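N-acetylneuraminate lyase (Peptoclostridium difficile, PDB 4WOZ) belongs to the dihydrodipicolinate synthetase family, whose members fold as TIM barrels, and is assembled here from four copies of one chain. Local coordinates at residues A[24-29]-A[278-283]; A[147-152]-A[175-180]; A[98-103]-A[134-139]. All blocks are in the same frame, centred on the assembly; numbering follows the deposited sequence.

Interaction 1: A[24-29]-A[278-283]; sequences VSFDKE and YCRQPM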
loop_
_atom_site.group_PDB
_atom_site.type_symbol
_atom_site.label_atom_id
_atom_site.label_comp_id
_atom_site.label_asym_id
_atom_site.label_seq_id
_atom_site.Cartn_x
_atom_site.Cartn_y
_atom_site.Cartn_z
ATOM N N VAL A 24 -28.965 0.940 -10.736
ATOM C CA VAL A 24 -29.935 1.901 -11.224
ATOM C C VAL A 24 -29.852 1.966 -12.744
ATOM O O VAL A 24 -28.807 1.681 -13.330
ATOM C CB VAL A 24 -29.673 3.290 -10.613
ATOM C CG1 VAL A 24 -30.594 4.329 -11.241
ATOM C CG2 VAL A 24 -29.891 3.229 -9.100
ATOM N N SER A 25 -30.963 2.320 -13.378
ATOM C CA SER A 25 -31.008 2.420 -14.828
ATOM C C SER A 25 -30.811 3.876 -15.235
ATOM O O SER A 25 -31.384 4.779 -14.628
ATOM C CB SER A 25 -32.355 1.906 -15.347
ATOM O OG SER A 25 -32.419 1.975 -16.761
ATOM N N PHE A 26 -29.986 4.093 -16.253
ATOM C CA PHE A 26 -29.705 5.433 -16.759
ATOM C C PHE A 26 -29.777 5.398 -18.276
ATOM O O PHE A 26 -29.470 4.376 -18.889
ATOM C CB PHE A 26 -28.293 5.883 -16.357
ATOM C CG PHE A 26 -28.100 6.051 -14.880
ATOM C CD1 PHE A 26 -28.725 7.091 -14.198
ATOM C CD2 PHE A 26 -27.290 5.173 -14.170
ATOM C CE1 PHE A 26 -28.547 7.253 -12.824
ATOM C CE2 PHE A 26 -27.104 5.324 -12.797
ATOM C CZ PHE A 26 -27.734 6.367 -12.123
ATOM N N ASP A 27 -30.192 6.507 -18.882
ATOM C CA ASP A 27 -30.248 6.579 -20.336
ATOM C C ASP A 27 -28.872 7.046 -20.799
ATOM O O ASP A 27 -27.973 7.232 -19.978
ATOM C CB ASP A 27 -31.325 7.563 -20.806
ATOM C CG ASP A 27 -31.120 8.962 -20.268
ATOM O OD1 ASP A 27 -29.959 9.420 -20.217
ATOM O OD2 ASP A 27 -32.125 9.609 -19.907
ATOM N N LYS A 28 -28.705 7.240 -22.103
ATOM C CA LYS A 28 -27.417 7.672 -22.634
ATOM C C LYS A 28 -27.056 9.084 -22.187
ATOM O O LYS A 28 -25.882 9.452 -22.170
ATOM C CB LYS A 28 -27.417 7.593 -24.163
ATOM C CG LYS A 28 -26.044 7.806 -24.773
ATOM C CD LYS A 28 -26.058 7.563 -26.267
ATOM C CE LYS A 28 -24.663 7.694 -26.851
ATOM N NZ LYS A 28 -24.659 7.428 -28.314
ATOM N N GLU A 29 -28.062 9.872 -21.825
ATOM C CA GLU A 29 -27.827 11.237 -21.367
ATOM C C GLU A 29 -27.537 11.245 -19.869
ATOM O O GLU A 29 -27.316 12.300 -19.275
ATOM C CB GLU A 29 -29.040 12.130 -21.660
ATOM C CG GLU A 29 -29.413 12.235 -23.137
ATOM C CD GLU A 29 -30.279 13.454 -23.445
ATOM O OE1 GLU A 29 -31.369 13.594 -22.846
ATOM O OE2 GLU A 29 -29.862 14.276 -24.292
ATOM N N TYR A 278 -27.393 2.477 -19.379
ATOM C CA TYR A 278 -26.007 2.923 -19.291
ATOM C C TYR A 278 -25.532 3.228 -17.878
ATOM O O TYR A 278 -26.330 3.408 -16.958
ATOM C CB TYR A 278 -25.827 4.203 -20.110
ATOM C CG TYR A 278 -26.099 4.071 -21.587
ATOM C CD1 TYR A 278 -25.105 3.640 -22.461
ATOM C CD2 TYR A 278 -27.344 4.401 -22.115
ATOM C CE1 TYR A 278 -25.342 3.546 -23.829
ATOM C CE2 TYR A 278 -27.594 4.310 -23.482
ATOM C CZ TYR A 278 -26.586 3.882 -24.332
ATOM O OH TYR A 278 -26.817 3.791 -25.684
ATOM N N CYS A 279 -24.214 3.286 -17.727
ATOM C CA CYS A 279 -23.593 3.643 -16.457
ATOM C C CYS A 279 -23.409 5.140 -16.606
ATOM O O CYS A 279 -23.347 5.645 -17.729
ATOM C CB CYS A 279 -22.220 2.987 -16.304
ATOM S SG CYS A 279 -22.235 1.190 -16.284
ATOM N N ARG A 280 -23.329 5.861 -15.497
ATOM C CA ARG A 280 -23.143 7.298 -15.592
ATOM C C ARG A 280 -21.679 7.671 -15.820
ATOM O O ARG A 280 -20.777 7.079 -15.226
ATOM C CB ARG A 280 -23.660 7.993 -14.334
ATOM C CG ARG A 280 -23.384 9.484 -14.344
ATOM C CD ARG A 280 -24.167 10.215 -13.277
ATOM N NE ARG A 280 -25.591 10.227 -13.574
ATOM C CZ ARG A 280 -26.467 11.002 -12.947
ATOM N NH1 ARG A 280 -26.058 11.824 -11.992
ATOM N NH2 ARG A 280 -27.749 10.955 -13.272
ATOM N N GLN A 281 -21.450 8.646 -16.697
ATOM C CA GLN A 281 -20.096 9.108 -16.987
ATOM C C GLN A 281 -19.509 9.630 -15.676
ATOM O O GLN A 281 -20.249 10.065 -14.796
ATOM C CB GLN A 281 -20.130 10.235 -18.026
ATOM C CG GLN A 281 -20.466 9.797 -19.449
ATOM C CD GLN A 281 -19.405 8.891 -20.045
ATOM O OE1 GLN A 281 -18.253 8.907 -19.617
ATOM N NE2 GLN A 281 -19.786 8.106 -21.049
ATOM N N PRO A 282 -18.173 9.624 -15.538
ATOM C CA PRO A 282 -17.174 9.175 -16.512
ATOM C C PRO A 282 -16.993 7.665 -16.702
ATOM O O PRO A 282 -15.985 7.233 -17.264
ATOM C CB PRO A 282 -15.902 9.858 -16.023
ATOM C CG PRO A 282 -16.069 9.802 -14.544
ATOM C CD PRO A 282 -17.515 10.221 -14.361
ATOM N N MET A 283 -17.933 6.857 -16.216
ATOM C CA MET A 283 -17.827 5.420 -16.440
ATOM C C MET A 283 -18.107 5.286 -17.932
ATOM O O MET A 283 -19.121 5.769 -18.421
ATOM C CB MET A 283 -18.860 4.644 -15.614
ATOM C CG MET A 283 -18.416 4.393 -14.172
ATOM S SD MET A 283 -19.487 3.261 -13.276
ATOM C CE MET A 283 -19.538 4.029 -11.670
HETATM O O HOH W 1 -24.978 7.531 -18.859
#
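Phe26 and Tyr278 are joined by one direct backbone hydrogen bond: Tyr278 N donates to Phe26 O at 2.9 Å, and an N-H...O angle of 170° makes it nearly straight. A second link between the main chains runs through a water that donates to two carbonyls, at 3.2 Å from Asp27 O and at 2.7 Å from Cys279 O.

The aromatic contacts differ in kind. The Phe26 ring presents its edge to Tyr278 O, which lies close to the ring plane and 3.4 Å from Phe26 CD2. Val24 CG1 lies over one face of the same ring. While lying at this edge, Tyr278 O also accepts a hydrogen bond from Lys266 NZ.

In the (beta/alpha)8 barrel, 24-29 belongs to the loop after the first strand, 17-21, while 278-283 connects helices 261-271 and 288-301 near the C-terminus. The contact therefore ties an early barrel loop to the C-terminal helical region.

Lys28 supplies a CH-pi interaction. Its chi1 of -170°, with CG anti to the backbone N, sets Lys28 CG over a face of the Tyr278 ring, 4.2 Å from the ring centroid and 22° off the normal. The extended chain then leads the end of the lysine away from 278-283. Lys28 CB touches Tyr278 CE2 at 3.4 Å.

The guanidinium of Arg280 approaches Phe26 obliquely, with NH2 3.8 Å from Phe26 CE1. Its polar partners lie elsewhere: NH2 forms a salt bridge with Glu69 and a hydrogen bond to Gly30 O, which fix where the group sits beside the ring. The Arg280 side chain also packs on Asn95 of the second subunit.

Interaction 2: A[147-152]-A[175-180]; sequences YSIPFL and KFTAAD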
loop_
_atom_site.group_PDB
_atom_site.type_symbol
_atom_site.label_atom_id
_atom_site.label_comp_id
_atom_site.label_asym_id
_atom_site.label_seq_id
_atom_site.Cartn_x
_atom_site.Cartn_y
_atom_site.Cartn_z
ATOM N N TYR A 147 -20.984 -0.155 7.005
ATOM C CA TYR A 147 -20.517 -0.536 5.668
ATOM C C TYR A 147 -19.050 -0.110 5.529
ATOM O O TYR A 147 -18.755 1.045 5.229
ATOM C CB TYR A 147 -21.400 0.136 4.608
ATOM C CG TYR A 147 -20.999 -0.098 3.165
ATOM C CD1 TYR A 147 -20.315 -1.251 2.780
ATOM C CD2 TYR A 147 -21.333 0.826 2.175
ATOM C CE1 TYR A 147 -19.972 -1.477 1.443
ATOM C CE2 TYR A 147 -20.998 0.610 0.835
ATOM C CZ TYR A 147 -20.316 -0.542 0.478
ATOM O OH TYR A 147 -19.969 -0.756 -0.839
ATOM N N SER A 148 -18.139 -1.060 5.742
ATOM C CA SER A 148 -16.692 -0.808 5.702
ATOM C C SER A 148 -16.015 -0.566 4.344
ATOM O O SER A 148 -15.328 0.447 4.168
ATOM C CB SER A 148 -15.959 -1.943 6.425
ATOM O OG SER A 148 -14.571 -1.678 6.508
ATOM N N ILE A 149 -16.187 -1.497 3.407
ATOM C CA ILE A 149 -15.597 -1.404 2.062
ATOM C C ILE A 149 -14.210 -0.730 2.006
ATOM O O ILE A 149 -14.019 0.274 1.317
ATOM C CB ILE A 149 -16.574 -0.671 1.076
ATOM C CG1 ILE A 149 -15.976 -0.612 -0.334
ATOM C CG2 ILE A 149 -16.879 0.732 1.578
ATOM C CD1 ILE A 149 -15.745 -1.967 -0.973
ATOM N N PRO A 150 -13.219 -1.287 2.730
ATOM C CA PRO A 150 -11.858 -0.733 2.754
ATOM C C PRO A 150 -11.172 -0.731 1.388
ATOM O O PRO A 150 -10.182 -0.029 1.180
ATOM C CB PRO A 150 -11.134 -1.638 3.750
ATOM C CG PRO A 150 -12.232 -2.077 4.671
ATOM C CD PRO A 150 -13.344 -2.390 3.698
ATOM N N PHE A 151 -11.702 -1.526 0.464
ATOM C CA PHE A 151 -11.145 -1.631 -0.880
ATOM C C PHE A 151 -11.277 -0.332 -1.676
ATOM O O PHE A 151 -10.417 -0.010 -2.498
ATOM C CB PHE A 151 -11.833 -2.772 -1.637
ATOM C CG PHE A 151 -11.363 -2.930 -3.056
ATOM C CD1 PHE A 151 -10.025 -3.191 -3.337
ATOM C CD2 PHE A 151 -12.261 -2.823 -4.115
ATOM C CE1 PHE A 151 -9.587 -3.344 -4.654
ATOM C CE2 PHE A 151 -11.835 -2.974 -5.436
ATOM C CZ PHE A 151 -10.495 -3.235 -5.705
ATOM N N LEU A 152 -12.352 0.412 -1.429
ATOM C CA LEU A 152 -12.590 1.666 -2.139
ATOM C C LEU A 152 -12.453 2.894 -1.239
ATOM O O LEU A 152 -12.383 4.021 -1.728
ATOM C CB LEU A 152 -13.988 1.655 -2.771
ATOM C CG LEU A 152 -14.343 0.504 -3.720
ATOM C CD1 LEU A 152 -15.763 0.693 -4.239
ATOM C CD2 LEU A 152 -13.354 0.456 -4.876
ATOM N N LYS A 175 -21.616 -4.731 7.247
ATOM C CA LYS A 175 -21.448 -5.310 5.922
ATOM C C LYS A 175 -19.938 -5.360 5.762
ATOM O O LYS A 175 -19.295 -4.336 5.523
ATOM C CB LYS A 175 -22.048 -4.419 4.836
ATOM C CG LYS A 175 -21.773 -4.933 3.432
ATOM C CD LYS A 175 -22.203 -3.939 2.371
ATOM C CE LYS A 175 -21.698 -4.352 0.993
ATOM N NZ LYS A 175 -22.031 -3.333 -0.044
ATOM N N PHE A 176 -19.384 -6.556 5.916
ATOM C CA PHE A 176 -17.947 -6.779 5.840
ATOM C C PHE A 176 -17.502 -6.981 4.398
ATOM O O PHE A 176 -17.664 -8.069 3.850
ATOM C CB PHE A 176 -17.599 -8.025 6.662
ATOM C CG PHE A 176 -16.186 -8.052 7.168
ATOM C CD1 PHE A 176 -15.792 -7.217 8.211
ATOM C CD2 PHE A 176 -15.249 -8.915 6.606
ATOM C CE1 PHE A 176 -14.484 -7.242 8.688
ATOM C CE2 PHE A 176 -13.938 -8.949 7.072
ATOM C CZ PHE A 176 -13.554 -8.110 8.116
ATOM N N THR A 177 -16.937 -5.945 3.782
ATOM C CA THR A 177 -16.485 -6.063 2.398
ATOM C C THR A 177 -14.958 -6.071 2.271
ATOM O O THR A 177 -14.406 -5.628 1.266
ATOM C CB THR A 177 -17.076 -4.929 1.521
ATOM O OG1 THR A 177 -18.495 -4.872 1.711
ATOM C CG2 THR A 177 -16.805 -5.193 0.040
ATOM N N ALA A 178 -14.284 -6.585 3.298
ATOM C CA ALA A 178 -12.825 -6.680 3.311
ATOM C C ALA A 178 -12.456 -8.161 3.327
ATOM O O ALA A 178 -13.055 -8.944 4.058
ATOM C CB ALA A 178 -12.264 -5.987 4.541
ATOM N N ALA A 179 -11.465 -8.544 2.529
ATOM C CA ALA A 179 -11.054 -9.944 2.443
ATOM C C ALA A 179 -10.191 -10.449 3.599
ATOM O O ALA A 179 -9.322 -11.296 3.397
ATOM C CB ALA A 179 -10.334 -10.187 1.121
ATOM N N ASP A 180 -10.434 -9.943 4.805
ATOM C CA ASP A 180 -9.669 -10.374 5.975
ATOM C C ASP A 180 -10.525 -11.361 6.754
ATOM O O ASP A 180 -11.328 -10.963 7.598
ATOM C CB ASP A 180 -9.339 -9.176 6.866
ATOM C CG ASP A 180 -8.384 -9.531 8.000
ATOM O OD1 ASP A 180 -8.388 -10.695 8.453
ATOM O OD2 ASP A 180 -7.637 -8.638 8.446
#
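Tyr147 (chi1 177°) and Lys175 (chi1 175°) both carry CG anti to the backbone N, and with the lysine chain extended the two side chains run side by side. Their parallel pairing, CA to CA 4.9 Å, puts both on the same face of the sheet. Lys175 CD lies 3.3 Å from Tyr147 CD1, and Lys175 NZ comes obliquely to 3.1 Å from Tyr147 CE1. Although Lys175 NZ and Tyr147 OH are 3.4 Å apart, the angle is too poor for a hydrogen bond.

Ser148 N reaches Lys175 O in a weak bond of 3.5 Å, at 159°. Past the C-terminal ends of strands 144-147 and 171-176, the side where TIM barrels carry their active sites, Ile149 CD1 meets Thr177 CG2 at 3.5 Å and Pro150 CD meets Ala178 CB at 3.8 Å. Ile149 CG2 lies over one face of the Tyr147 ring, toward its rim, while Thr177 OG1 sits at its edge. Tyr121 of the second subunit packs on Tyr147 and Ile149.

Within the two segments side-chain packing dominates, the direct hydrogen bond being weak; a backbone bond between Lys175 and Ile146 also ties the strands. Thr177 OG1 and Ile149 N are buried without a partner in the model.

Interaction 3: A[98-103]-A[134-139]; sequences EAVELA and NTIINS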
loop_
_atom_site.group_PDB
_atom_site.type_symbol
_atom_site.label_atom_id
_atom_site.label_comp_id
_atom_site.label_asym_id
_atom_site.label_seq_id
_atom_site.Cartn_x
_atom_site.Cartn_y
_atom_site.Cartn_z
ATOM N N GLU A 98 -26.321 15.379 4.547
ATOM C CA GLU A 98 -27.098 14.650 3.554
ATOM C C GLU A 98 -27.444 13.273 4.109
ATOM O O GLU A 98 -28.562 12.786 3.938
ATOM C CB GLU A 98 -26.308 14.490 2.248
ATOM C CG GLU A 98 -26.996 13.588 1.224
ATOM C CD GLU A 98 -26.208 13.433 -0.069
ATOM O OE1 GLU A 98 -25.011 13.089 -0.006
ATOM O OE2 GLU A 98 -26.789 13.649 -1.153
ATOM N N ALA A 99 -26.479 12.656 4.779
ATOM C CA ALA A 99 -26.678 11.331 5.356
ATOM C C ALA A 99 -27.829 11.337 6.350
ATOM O O ALA A 99 -28.704 10.470 6.300
ATOM C CB ALA A 99 -25.401 10.856 6.037
ATOM N N VAL A 100 -27.829 12.308 7.257
ATOM C CA VAL A 100 -28.890 12.401 8.250
ATOM C C VAL A 100 -30.229 12.689 7.574
ATOM O O VAL A 100 -31.270 12.207 8.012
ATOM C CB VAL A 100 -28.585 13.495 9.298
ATOM C CG1 VAL A 100 -29.742 13.627 10.276
ATOM C CG2 VAL A 100 -27.318 13.138 10.050
ATOM N N GLU A 101 -30.208 13.463 6.496
ATOM C CA GLU A 101 -31.450 13.761 5.799
ATOM C C GLU A 101 -32.009 12.507 5.130
ATOM O O GLU A 101 -33.220 12.271 5.142
ATOM C CB GLU A 101 -31.238 14.857 4.749
ATOM C CG GLU A 101 -32.324 14.881 3.676
ATOM C CD GLU A 101 -32.557 16.257 3.070
ATOM O OE1 GLU A 101 -31.598 16.863 2.549
ATOM O OE2 GLU A 101 -33.714 16.728 3.113
ATOM N N LEU A 102 -31.120 11.707 4.548
ATOM C CA LEU A 102 -31.523 10.485 3.865
ATOM C C LEU A 102 -31.997 9.425 4.852
ATOM O O LEU A 102 -32.881 8.631 4.538
ATOM C CB LEU A 102 -30.360 9.945 3.025
ATOM C CG LEU A 102 -29.891 10.853 1.889
ATOM C CD1 LEU A 102 -28.644 10.267 1.249
ATOM C CD2 LEU A 102 -30.996 11.005 0.853
ATOM N N ALA A 103 -31.411 9.410 6.043
ATOM C CA ALA A 103 -31.813 8.447 7.058
ATOM C C ALA A 103 -33.255 8.750 7.450
ATOM O O ALA A 103 -34.047 7.837 7.689
ATOM C CB ALA A 103 -30.905 8.544 8.277
ATOM N N ASN A 134 -23.111 7.502 15.155
ATOM C CA ASN A 134 -24.071 7.812 16.211
ATOM C C ASN A 134 -25.017 8.929 15.781
ATOM O O ASN A 134 -26.218 8.859 16.021
ATOM C CB ASN A 134 -23.349 8.227 17.492
ATOM C CG ASN A 134 -22.583 7.085 18.125
ATOM O OD1 ASN A 134 -23.130 6.006 18.353
ATOM N ND2 ASN A 134 -21.310 7.318 18.419
ATOM N N THR A 135 -24.473 9.961 15.148
ATOM C CA THR A 135 -25.298 11.069 14.694
ATOM C C THR A 135 -26.374 10.549 13.748
ATOM O O THR A 135 -27.550 10.882 13.882
ATOM C CB THR A 135 -24.451 12.137 13.961
ATOM O OG1 THR A 135 -23.599 12.802 14.904
ATOM C CG2 THR A 135 -25.342 13.164 13.287
ATOM N N ILE A 136 -25.967 9.720 12.798
ATOM C CA ILE A 136 -26.900 9.165 11.829
ATOM C C ILE A 136 -28.025 8.342 12.453
ATOM O O ILE A 136 -29.196 8.661 12.273
ATOM C CB ILE A 136 -26.165 8.281 10.797
ATOM C CG1 ILE A 136 -25.242 9.149 9.940
ATOM C CG2 ILE A 136 -27.174 7.538 9.928
ATOM C CD1 ILE A 136 -24.414 8.364 8.949
ATOM N N ILE A 137 -27.672 7.290 13.185
ATOM C CA ILE A 137 -28.677 6.409 13.782
ATOM C C ILE A 137 -29.466 6.998 14.945
ATOM O O ILE A 137 -30.598 6.581 15.198
ATOM C CB ILE A 137 -28.047 5.066 14.244
ATOM C CG1 ILE A 137 -29.149 4.046 14.549
ATOM C CG2 ILE A 137 -27.183 5.288 15.480
ATOM C CD1 ILE A 137 -30.045 3.725 13.360
ATOM N N ASN A 138 -28.885 7.955 15.659
ATOM C CA ASN A 138 -29.596 8.561 16.780
ATOM C C ASN A 138 -30.629 9.568 16.282
ATOM O O ASN A 138 -31.542 9.948 17.018
ATOM C CB ASN A 138 -28.625 9.255 17.741
ATOM C CG ASN A 138 -27.633 8.292 18.364
ATOM O OD1 ASN A 138 -27.966 7.140 18.654
ATOM N ND2 ASN A 138 -26.411 8.765 18.588
ATOM N N SER A 139 -30.482 9.985 15.027
ATOM C CA SER A 139 -31.400 10.943 14.416
ATOM C C SER A 139 -32.732 10.323 14.016
ATOM O O SER A 139 -33.694 11.043 13.756
ATOM C CB SER A 139 -30.771 11.573 13.171
ATOM O OG SER A 139 -29.689 12.422 13.506
#
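In the outer helical layer of the TIM barrel, helices 96-109 and 126-138 are successive and lie side by side, and Val100 meets Ile136 where they come close. The short axes of 98-103 and 134-138 approach to 9.0 Å with their N-to-C directions 22° apart, as expected when consecutive beta-alpha units repeat the same crossover. Val100 CA and Ile136 CA are 5.2 Å apart, a close backbone approach consistent with the small side chains of Ala99 and Ala103 on the facing side.

Ile136 carries the inner side of the contact. Its CD1 reaches Ala99 CB at 4.0 Å, and its other branch, CG2, lies 4.2 Å from Ala103 CB. The same side chain also rests on Ile114 and Ala116 of strand 113-117 and on Leu144 of strand 144-147, which places it between the helical layer and the barrel wall.

Val100 divides its two methyls among the remaining partners. CG1, anti to the backbone N (chi1 177°), touches Ser139 OG at 3.4 Å, whereas CG2 meets Thr135 CG2 at 3.8 Å, the Val100 and Thr135 side chains crossing at about a right angle. The hydroxyls look to their own side for partners: Ser139 OG donates to Thr135 O at 2.7 Å, with a C=O...OG angle of 155°, and Thr135 OG1 bonds to His131 O one turn earlier.

No hydrogen bond passes between 98-103 and 134-139. The contact is mainly apolar, and Ser139 OG can lie against a methyl of Val100 because its hydrogen bond to Thr135 O already satisfies it.

In the fold
The three contacts occupy different places in one (beta/alpha)8 barrel: interaction 1 joins a loop to the C-terminal region, interaction 2 the ends of neighbouring strands, and interaction 3 two helices of the outer layer. Along the chain, interaction 3 comes first and interaction 2 follows, both falling between the segments of interaction 1. The centres of interactions 1 and 2 are about 25 Å apart. The centres of interactions 1 and 3 are about 28 Å apart, those of interactions 2 and 3 about 21 Å. Strand 113-117 neighbours interaction 2 at the strand ends and interaction 3 from the outer helices. Interactions 1 and 2 both pack against the second subunit, whereas interaction 3 touches no other chain of the assembly.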